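Local atomic coordinates of molybdopterin biosynthesis protein MoaB (Sulfolobus tokodaii, PDB entry 3IWT), a protein that probably takes part in molybdenum cofactor biosynthesis, its fold being that of the molybdopterin-binding MogA/MoaB family. Residues A[26-29]-A[30-33]; A[102-105]-A[106-109]; A[116-119]-A[120-123]; A[169-172]-A[173-176]. One frame throughout, in Å; residues are numbered along the deposited sequence.

Interaction 1 of 4, residues A[26-29]-A[30-33]; sequences SRYE and KLLK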
loop_
_atom_site.group_PDB
_atom_site.type_symbol
_atom_site.label_atom_id
_atom_site.label_comp_id
_atom_site.label_asym_id
_atom_site.label_seq_id
_atom_site.Cartn_x
_atom_site.Cartn_y
_atom_site.Cartn_z
ATOM N N SER A 26 -14.080 7.250 28.376
ATOM C CA SER A 26 -14.715 7.348 29.710
ATOM C C SER A 26 -14.077 8.459 30.537
ATOM O O SER A 26 -14.779 9.310 31.077
ATOM C CB SER A 26 -14.661 6.026 30.464
ATOM O OG SER A 26 -13.333 5.560 30.646
ATOM N N ARG A 27 -12.745 8.474 30.593
ATOM C CA ARG A 27 -12.033 9.489 31.354
ATOM C C ARG A 27 -12.215 10.889 30.757
ATOM O O ARG A 27 -12.393 11.860 31.498
ATOM C CB ARG A 27 -10.560 9.110 31.517
ATOM C CG ARG A 27 -10.381 7.846 32.350
ATOM C CD ARG A 27 -8.940 7.388 32.434
ATOM N NE ARG A 27 -8.797 6.144 33.189
ATOM C CZ ARG A 27 -9.077 4.933 32.718
ATOM N NH1 ARG A 27 -9.488 4.752 31.477
ATOM N NH2 ARG A 27 -8.915 3.878 33.489
ATOM N N TYR A 28 -12.208 10.987 29.428
ATOM C CA TYR A 28 -12.405 12.279 28.775
ATOM C C TYR A 28 -13.781 12.858 29.105
ATOM O O TYR A 28 -13.897 14.037 29.409
ATOM C CB TYR A 28 -12.235 12.164 27.262
ATOM C CG TYR A 28 -12.439 13.460 26.506
ATOM C CD1 TYR A 28 -11.453 14.439 26.496
ATOM C CD2 TYR A 28 -13.611 13.702 25.800
ATOM C CE1 TYR A 28 -11.621 15.619 25.782
ATOM C CE2 TYR A 28 -13.796 14.890 25.093
ATOM C CZ TYR A 28 -12.797 15.842 25.091
ATOM O OH TYR A 28 -12.963 17.030 24.406
ATOM N N GLU A 29 -14.812 12.024 29.061
ATOM C CA GLU A 29 -16.170 12.484 29.348
ATOM C C GLU A 29 -16.299 12.994 30.793
ATOM O O GLU A 29 -16.993 13.981 31.042
ATOM C CB GLU A 29 -17.193 11.379 29.071
ATOM C CG GLU A 29 -17.236 10.895 27.611
ATOM C CD GLU A 29 -17.862 11.882 26.634
ATOM O OE1 GLU A 29 -18.136 13.045 27.002
ATOM O OE2 GLU A 29 -18.080 11.473 25.473
ATOM N N LYS A 30 -15.614 12.347 31.739
ATOM C CA LYS A 30 -15.570 12.827 33.140
ATOM C C LYS A 30 -14.848 14.170 33.269
ATOM O O LYS A 30 -15.282 15.038 34.026
ATOM C CB LYS A 30 -14.865 11.821 34.046
ATOM C CG LYS A 30 -15.623 10.540 34.299
ATOM C CD LYS A 30 -14.775 9.601 35.150
ATOM C CE LYS A 30 -15.305 8.165 35.161
ATOM N NZ LYS A 30 -16.146 7.887 36.365
ATOM N N LEU A 31 -13.737 14.324 32.546
ATOM C CA LEU A 31 -13.010 15.590 32.476
ATOM C C LEU A 31 -13.937 16.713 31.998
ATOM O O LEU A 31 -13.879 17.826 32.513
ATOM C CB LEU A 31 -11.786 15.468 31.536
ATOM C CG LEU A 31 -10.966 16.731 31.208
ATOM C CD1 LEU A 31 -10.001 17.043 32.356
ATOM C CD2 LEU A 31 -10.209 16.621 29.852
ATOM N N LEU A 32 -14.785 16.427 31.011
ATOM C CA LEU A 32 -15.751 17.424 30.515
ATOM C C LEU A 32 -16.778 17.819 31.586
ATOM O O LEU A 32 -17.127 18.995 31.706
ATOM C CB LEU A 32 -16.477 16.917 29.266
ATOM C CG LEU A 32 -15.637 16.774 27.992
ATOM C CD1 LEU A 32 -16.520 16.249 26.867
ATOM C CD2 LEU A 32 -14.952 18.088 27.614
ATOM N N LYS A 33 -17.241 16.832 32.356
ATOM C CA LYS A 33 -18.161 17.061 33.481
ATOM C C LYS A 33 -17.451 17.515 34.771
ATOM O O LYS A 33 -18.077 17.581 35.832
ATOM C CB LYS A 33 -18.945 15.780 33.778
ATOM C CG LYS A 33 -19.816 15.275 32.641
ATOM C CD LYS A 33 -20.658 14.092 33.108
ATOM C CE LYS A 33 -21.628 13.589 32.036
ATOM N NZ LYS A 33 -21.125 12.375 31.316
#

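Interaction 2 of 4, residues A[102-105]-A[106-109]; sequences TIRK and LFDR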
loop_
_atom_site.group_PDB
_atom_site.type_symbol
_atom_site.label_atom_id
_atom_site.label_comp_id
_atom_site.label_asym_id
_atom_site.label_seq_id
_atom_site.Cartn_x
_atom_site.Cartn_y
_atom_site.Cartn_z
ATOM N N THR A 102 -4.975 5.783 13.232
ATOM C CA THR A 102 -4.893 7.220 13.142
ATOM C C THR A 102 -3.424 7.706 13.047
ATOM O O THR A 102 -3.099 8.550 12.205
ATOM C CB THR A 102 -5.608 7.886 14.344
ATOM O OG1 THR A 102 -6.979 7.481 14.343
ATOM C CG2 THR A 102 -5.500 9.402 14.274
ATOM N N ILE A 103 -2.549 7.202 13.917
ATOM C CA ILE A 103 -1.207 7.768 14.052
ATOM C C ILE A 103 -0.116 7.082 13.248
ATOM O O ILE A 103 0.828 7.733 12.783
ATOM C CB ILE A 103 -0.813 7.869 15.561
ATOM C CG1 ILE A 103 -1.826 8.771 16.278
ATOM C CG2 ILE A 103 0.646 8.334 15.763
ATOM C CD1 ILE A 103 -1.917 10.215 15.776
ATOM N N ARG A 104 -0.225 5.761 13.079
ATOM C CA ARG A 104 0.859 5.000 12.480
ATOM C C ARG A 104 1.170 5.490 11.089
ATOM O O ARG A 104 2.323 5.480 10.662
ATOM C CB ARG A 104 0.545 3.474 12.493
ATOM C CG ARG A 104 1.686 2.606 12.008
ATOM C CD ARG A 104 1.405 1.146 12.333
ATOM N NE ARG A 104 0.202 0.733 11.649
ATOM C CZ ARG A 104 -0.354 -0.473 11.824
ATOM N NH1 ARG A 104 0.185 -1.336 12.646
ATOM N NH2 ARG A 104 -1.439 -0.790 11.165
ATOM N N LYS A 105 0.147 5.995 10.408
ATOM C CA LYS A 105 0.266 6.526 9.079
ATOM C C LYS A 105 1.185 7.732 8.988
ATOM O O LYS A 105 1.778 7.972 7.916
ATOM C CB LYS A 105 -1.128 6.958 8.538
ATOM C CG LYS A 105 -1.855 5.853 7.916
ATOM C CD LYS A 105 -3.191 6.284 7.357
ATOM C CE LYS A 105 -4.341 5.478 7.988
ATOM N NZ LYS A 105 -5.559 6.409 8.173
ATOM N N LEU A 106 1.283 8.477 10.087
ATOM C CA LEU A 106 2.045 9.707 10.149
ATOM C C LEU A 106 3.551 9.532 10.353
ATOM O O LEU A 106 4.324 10.493 10.238
ATOM C CB LEU A 106 1.513 10.584 11.263
ATOM C CG LEU A 106 -0.013 10.796 11.253
ATOM C CD1 LEU A 106 -0.283 11.830 12.339
ATOM C CD2 LEU A 106 -0.587 11.215 9.922
ATOM N N PHE A 107 3.964 8.323 10.689
ATOM C CA PHE A 107 5.368 8.048 10.938
ATOM C C PHE A 107 6.174 8.327 9.677
ATOM O O PHE A 107 5.765 7.951 8.573
ATOM C CB PHE A 107 5.571 6.579 11.392
ATOM C CG PHE A 107 4.932 6.224 12.719
ATOM C CD1 PHE A 107 4.683 7.176 13.690
ATOM C CD2 PHE A 107 4.640 4.881 13.025
ATOM C CE1 PHE A 107 4.127 6.836 14.932
ATOM C CE2 PHE A 107 4.090 4.523 14.299
ATOM C CZ PHE A 107 3.834 5.515 15.230
ATOM N N ASP A 108 7.303 9.004 9.823
ATOM C CA ASP A 108 8.312 9.019 8.761
ATOM C C ASP A 108 8.792 7.579 8.447
ATOM O O ASP A 108 8.859 7.189 7.294
ATOM C CB ASP A 108 9.504 9.873 9.165
ATOM C CG ASP A 108 9.145 11.357 9.378
ATOM O OD1 ASP A 108 8.032 11.785 9.052
ATOM O OD2 ASP A 108 10.016 12.098 9.859
ATOM N N ARG A 109 9.111 6.835 9.517
ATOM C CA ARG A 109 9.518 5.423 9.478
ATOM C C ARG A 109 8.815 4.711 10.639
ATOM O O ARG A 109 8.868 5.212 11.766
ATOM C CB ARG A 109 11.037 5.297 9.689
ATOM C CG ARG A 109 11.865 6.147 8.734
ATOM C CD ARG A 109 13.356 5.810 8.807
ATOM N NE ARG A 109 14.027 6.544 9.872
ATOM C CZ ARG A 109 15.322 6.430 10.163
ATOM N NH1 ARG A 109 16.101 5.574 9.497
ATOM N NH2 ARG A 109 15.831 7.169 11.134
#

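Interaction 3 of 4, residues A[116-119]-A[120-123]; sequences DVFR and LVSF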
loop_
_atom_site.group_PDB
_atom_site.type_symbol
_atom_site.label_atom_id
_atom_site.label_comp_id
_atom_site.label_asym_id
_atom_site.label_seq_id
_atom_site.Cartn_x
_atom_site.Cartn_y
_atom_site.Cartn_z
ATOM N N ASP A 116 5.961 -6.668 17.035
ATOM C CA ASP A 116 6.149 -8.098 17.329
ATOM C C ASP A 116 6.965 -8.400 18.586
ATOM O O ASP A 116 6.678 -9.364 19.318
ATOM C CB ASP A 116 6.664 -8.874 16.085
ATOM C CG ASP A 116 7.878 -8.247 15.458
ATOM O OD1 ASP A 116 7.675 -7.314 14.653
ATOM O OD2 ASP A 116 9.024 -8.674 15.768
ATOM N N VAL A 117 7.987 -7.587 18.864
ATOM C CA VAL A 117 8.760 -7.771 20.088
ATOM C C VAL A 117 7.911 -7.465 21.342
ATOM O O VAL A 117 8.025 -8.161 22.351
ATOM C CB VAL A 117 10.075 -6.990 20.073
ATOM C CG1 VAL A 117 10.826 -7.190 21.417
ATOM C CG2 VAL A 117 10.937 -7.438 18.894
ATOM N N PHE A 118 7.027 -6.475 21.258
ATOM C CA PHE A 118 6.102 -6.229 22.355
ATOM C C PHE A 118 5.147 -7.409 22.547
ATOM O O PHE A 118 4.852 -7.808 23.675
ATOM C CB PHE A 118 5.304 -4.934 22.190
ATOM C CG PHE A 118 4.343 -4.690 23.342
ATOM C CD1 PHE A 118 4.828 -4.380 24.610
ATOM C CD2 PHE A 118 2.963 -4.852 23.173
ATOM C CE1 PHE A 118 3.952 -4.187 25.675
ATOM C CE2 PHE A 118 2.082 -4.656 24.242
ATOM C CZ PHE A 118 2.581 -4.340 25.487
ATOM N N ARG A 119 4.676 -7.977 21.443
ATOM C CA ARG A 119 3.810 -9.152 21.530
ATOM C C ARG A 119 4.578 -10.367 22.088
ATOM O O ARG A 119 4.006 -11.171 22.830
ATOM C CB ARG A 119 3.155 -9.448 20.188
ATOM C CG ARG A 119 2.091 -8.438 19.849
ATOM C CD ARG A 119 1.329 -8.769 18.575
ATOM N NE ARG A 119 2.068 -8.600 17.331
ATOM C CZ ARG A 119 1.941 -7.574 16.498
ATOM N NH1 ARG A 119 1.186 -6.535 16.806
ATOM N NH2 ARG A 119 2.594 -7.577 15.343
ATOM N N LEU A 120 5.878 -10.450 21.798
ATOM C CA LEU A 120 6.726 -11.536 22.325
ATOM C C LEU A 120 6.822 -11.487 23.871
ATOM O O LEU A 120 6.572 -12.481 24.556
ATOM C CB LEU A 120 8.123 -11.474 21.654
ATOM C CG LEU A 120 9.271 -12.422 22.046
ATOM C CD1 LEU A 120 10.398 -12.182 21.048
ATOM C CD2 LEU A 120 9.805 -12.188 23.455
ATOM N N VAL A 121 7.189 -10.332 24.413
ATOM C CA VAL A 121 7.283 -10.170 25.861
ATOM C C VAL A 121 5.902 -10.272 26.542
ATOM O O VAL A 121 5.796 -10.799 27.653
ATOM C CB VAL A 121 8.041 -8.882 26.250
ATOM C CG1 VAL A 121 9.451 -8.868 25.612
ATOM C CG2 VAL A 121 7.269 -7.676 25.854
ATOM N N SER A 122 4.854 -9.813 25.864
ATOM C CA SER A 122 3.466 -9.942 26.350
ATOM C C SER A 122 3.030 -11.388 26.424
ATOM O O SER A 122 2.481 -11.851 27.466
ATOM C CB SER A 122 2.503 -9.168 25.434
ATOM O OG SER A 122 2.695 -7.769 25.591
ATOM N N PHE A 123 3.334 -12.146 25.368
ATOM C CA PHE A 123 3.048 -13.598 25.353
ATOM C C PHE A 123 3.665 -14.343 26.542
ATOM O O PHE A 123 3.089 -15.322 27.044
ATOM C CB PHE A 123 3.545 -14.252 24.060
ATOM C CG PHE A 123 3.112 -15.699 23.904
ATOM C CD1 PHE A 123 1.843 -16.017 23.442
ATOM C CD2 PHE A 123 3.959 -16.724 24.272
ATOM C CE1 PHE A 123 1.428 -17.358 23.343
ATOM C CE2 PHE A 123 3.566 -18.068 24.161
ATOM C CZ PHE A 123 2.306 -18.371 23.698
#

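Interaction 4 of 4, residues A[169-172]-A[173-176]; sequences VGHL and VYLV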
loop_
_atom_site.group_PDB
_atom_site.type_symbol
_atom_site.label_atom_id
_atom_site.label_comp_id
_atom_site.label_asym_id
_atom_site.label_seq_id
_atom_site.Cartn_x
_atom_site.Cartn_y
_atom_site.Cartn_z
ATOM N N VAL A 169 15.495 3.513 24.440
ATOM C CA VAL A 169 15.034 4.792 23.910
ATOM C C VAL A 169 16.178 5.814 23.783
ATOM O O VAL A 169 16.196 6.604 22.835
ATOM C CB VAL A 169 13.844 5.379 24.738
ATOM C CG1 VAL A 169 14.294 5.835 26.105
ATOM C CG2 VAL A 169 13.154 6.530 23.978
ATOM N N GLY A 170 17.126 5.787 24.715
ATOM C CA GLY A 170 18.291 6.670 24.646
ATOM C C GLY A 170 19.072 6.505 23.355
ATOM O O GLY A 170 19.315 7.474 22.642
ATOM N N HIS A 171 19.444 5.264 23.049
ATOM C CA HIS A 171 20.201 4.936 21.831
ATOM C C HIS A 171 19.402 5.216 20.559
ATOM O O HIS A 171 19.944 5.685 19.550
ATOM C CB HIS A 171 20.651 3.458 21.847
ATOM C CG HIS A 171 21.360 3.031 20.595
ATOM N ND1 HIS A 171 20.886 2.025 19.776
ATOM C CD2 HIS A 171 22.489 3.495 20.006
ATOM C CE1 HIS A 171 21.697 1.888 18.738
ATOM N NE2 HIS A 171 22.676 2.768 18.854
ATOM N N LEU A 172 18.112 4.944 20.600
ATOM C CA LEU A 172 17.236 5.243 19.471
ATOM C C LEU A 172 17.143 6.750 19.158
ATOM O O LEU A 172 17.241 7.168 17.993
ATOM C CB LEU A 172 15.860 4.663 19.777
ATOM C CG LEU A 172 14.759 4.660 18.741
ATOM C CD1 LEU A 172 15.168 4.063 17.367
ATOM C CD2 LEU A 172 13.608 3.871 19.383
ATOM N N VAL A 173 16.964 7.573 20.185
ATOM C CA VAL A 173 16.988 9.040 19.996
ATOM C C VAL A 173 18.334 9.522 19.410
ATOM O O VAL A 173 18.374 10.339 18.460
ATOM C CB VAL A 173 16.689 9.793 21.320
ATOM C CG1 VAL A 173 17.043 11.284 21.202
ATOM C CG2 VAL A 173 15.233 9.614 21.725
ATOM N N TYR A 174 19.429 9.034 19.995
ATOM C CA TYR A 174 20.774 9.307 19.491
ATOM C C TYR A 174 20.861 8.954 17.986
ATOM O O TYR A 174 21.271 9.761 17.154
ATOM C CB TYR A 174 21.852 8.523 20.289
ATOM C CG TYR A 174 23.141 8.441 19.505
ATOM C CD1 TYR A 174 24.058 9.484 19.532
ATOM C CD2 TYR A 174 23.393 7.356 18.658
ATOM C CE1 TYR A 174 25.213 9.445 18.754
ATOM C CE2 TYR A 174 24.541 7.298 17.878
ATOM C CZ TYR A 174 25.447 8.345 17.925
ATOM O OH TYR A 174 26.591 8.293 17.148
ATOM N N LEU A 175 20.452 7.733 17.667
ATOM C CA LEU A 175 20.581 7.173 16.325
ATOM C C LEU A 175 19.817 8.001 15.283
ATOM O O LEU A 175 20.346 8.360 14.236
ATOM C CB LEU A 175 20.054 5.741 16.352
ATOM C CG LEU A 175 20.468 4.737 15.303
ATOM C CD1 LEU A 175 21.937 4.806 14.980
ATOM C CD2 LEU A 175 20.077 3.357 15.852
ATOM N N VAL A 176 18.575 8.313 15.617
ATOM C CA VAL A 176 17.673 9.090 14.760
ATOM C C VAL A 176 18.185 10.510 14.484
ATOM O O VAL A 176 17.892 11.102 13.441
ATOM C CB VAL A 176 16.275 9.092 15.431
ATOM C CG1 VAL A 176 15.480 10.302 15.093
ATOM C CG2 VAL A 176 15.570 7.780 15.090
#

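Interaction 1 of 4, residues A[26-29]-A[30-33]
The Tyr28 ring carries Leu32 over one face: CG of Leu32 stands 4.3 Å from the ring centroid and 25° off the normal, a CH-pi contact between residues one helical turn apart. The leucine brings both methyls along the outer part of the ring, CD1 packing on Tyr28 CE2 at 3.5 Å while CD2 reaches toward the phenol end, 3.9 Å from Tyr28 OH. Leu31 arrives obliquely, its CD2 lying 4.2 Å from Tyr28 CD1. With CG of Tyr28 anti to the backbone N (chi1 179°), the ring leans along the helix toward the residues that follow it, which is how it gains these two neighbours. Cutting Tyr28 back to an alanine would probably leave CG and CD1 of Leu32 without the surface they rest on and the leucine freer to turn. Beneath the side chains the backbone runs as regular i to i+4 bonds, among them Leu32 N to Tyr28 O at 3.0 Å, and Lys33 is the first residue to leave helical angles. This short helix 25-32 lies on the surface just after strand 17-23; Tyr28 also touches Pro63, next to the end of strand 55-62, while Arg27 is tied back to Ser24, Val38 and Glu40, the last on helix 40-51.

Interaction 2 of 4, residues A[102-105]-A[106-109]
Ile103 O takes the N-H of Leu106 at 2.8 Å, the shorter of two i to i+3 backbone bonds that wind up the chain as it leaves helix 99-103 for strand 109-110 of the mixed sheet in this alpha/beta domain. The second, Phe107 N to Arg104 O, is longer at 3.3 Å. These i to i+3 bonds bring Phe107 back over the turn it has just left. Its ring carries CA of Arg104 over one face, 3.9 Å from the centroid and 20° off the normal, a CH-pi contact, and Ile103 O lies over the same face, both atoms offset toward the rim. CG of Phe107 is anti to its own carbonyl carbon (chi1 -64°), the turn about CA-CB that swings the ring back over this backbone. Arg104 adds its aliphatic CG, 3.8 Å from Phe107 CE2, while its guanidinium leads off to a salt bridge with Glu112 of the fourth subunit. Beyond the turn, Phe107 packs on Ile142, Val147 and Leu149 of the sheet. Replacing Phe107 with an alanine would probably open a gap between the turn and these strands and leave CA of Arg104 without its aromatic cover. Leu106 packs elsewhere, on Leu70 of helix 66-77 and on Leu106 of the second subunit. Ile103 bridges the two directions, its CD1 lying 4.1 Å from Leu106 CD1 and its CG2 meeting Phe107 CE1 at 3.9 Å.

Interaction 3 of 4, residues A[116-119]-A[120-123]
Ser122 packs against Phe118 through both its backbone and its hydroxyl, and this is the closely packed part of the contact. Phe118 O accepts two bonds from this residue, from Ser122 N at 3.0 Å and from Ser122 OG at 2.9 Å, the donors approaching from opposite faces of the carbonyl plane. The same hydroxyl oxygen lies over a face of the Phe118 ring, 3.4 Å above its plane and displaced toward the rim where CE2 and CZ are. Two torsions meet in this arrangement: OG of Ser122 sits anti to its carbonyl carbon (chi1 -70°), turned back along the helix, while CG of Phe118 is anti to its backbone N (chi1 -180°), which carries the ring forward to meet it. Val121 meets the ring more loosely, CG2 coming obliquely to Phe118 CD1 at 4.3 Å, though this methyl is close to Phe118 O. Elsewhere round the helix, Leu120 and Phe123 touch the preceding turn chiefly through backbone and CB, and their side chains go to other copies of the protein instead. Leu120 meets Leu120 of the fourth subunit and Phe123 of the third, and Arg119 forms a salt bridge with Asp116 of the fourth subunit. The ring of Phe118 packs on Ala160 and Leu164 of helix 154-176. Although buried, the hydroxyl of Ser122 also bonds a glycerol, probably from the crystallisation liquor. Since OG gives its proton to Phe118 O, the glycerol hydroxyl is probably the donor to OG, and the bound polyol is consistent with, though no proof of, a small polar pocket.

Interaction 4 of 4, residues A[169-172]-A[173-176]
Residues 169-176 close helix 154-176 with four consecutive i to i+4 bonds, Val173 N to Val169 O through Val176 N to Leu172 O, although the N atoms of Gly170 and His171 lack a bond to the turn before, so the helix is kinked there. On the outer side His171 is the hub. Its imidazole reaches Leu175 one turn on, CE1 of His171 lying 3.6 Å from Leu175 CD2, and the two side chains meet at a slant. Tyr174 comes in beside it, its CD2 4.2 Å from His171 CD2, and the edge of the tyrosine ring lies near His171 O, with that oxygen 3.9 Å from Tyr174 CD2. The histidine ring is carried forward along the helix because its CG is anti to the backbone N (chi1 177°). The inner side is aliphatic and looser: CG2 of Val169 stands 4.3 Å from Val173 CG2, and Leu172 CD1 is 4.4 Å from Val176 CG2. Val173 CG2 comes closer to the backbone, 3.3 Å from Val169 O. These inward residues seat the helix end on the mixed sheet. Val169 and Leu172 touch Tyr148, Val173 and Val176 rest on Ile146 of strand 145-150, and Val169 and Val173 also meet Val84 of strand 84-88, while His171 and Leu172 pack on Leu134 of the third subunit.

The four contacts are spread around the chain rather than clustered. Interaction 1 stands apart at the surface, its centre about 35 Å from that of interaction 4 and on the opposite side of the chain's centre. Only interactions 2 and 4 touch, Arg109 NH2 lying 4.0 Å from Val176 CG2, doubtfully, since Arg109 has two conformers. Interaction 3 stays about 7 Å from interaction 2 and about 11 Å from interaction 4 at the nearest atoms, yet it shares a partner with both: the third subunit meets residues of 106-109, 116-123 and 169-176. Interactions 2, 3 and 4 thus face the assembly. A magnesium ion lies about 11 Å from the Ser122 side chain of interaction 3.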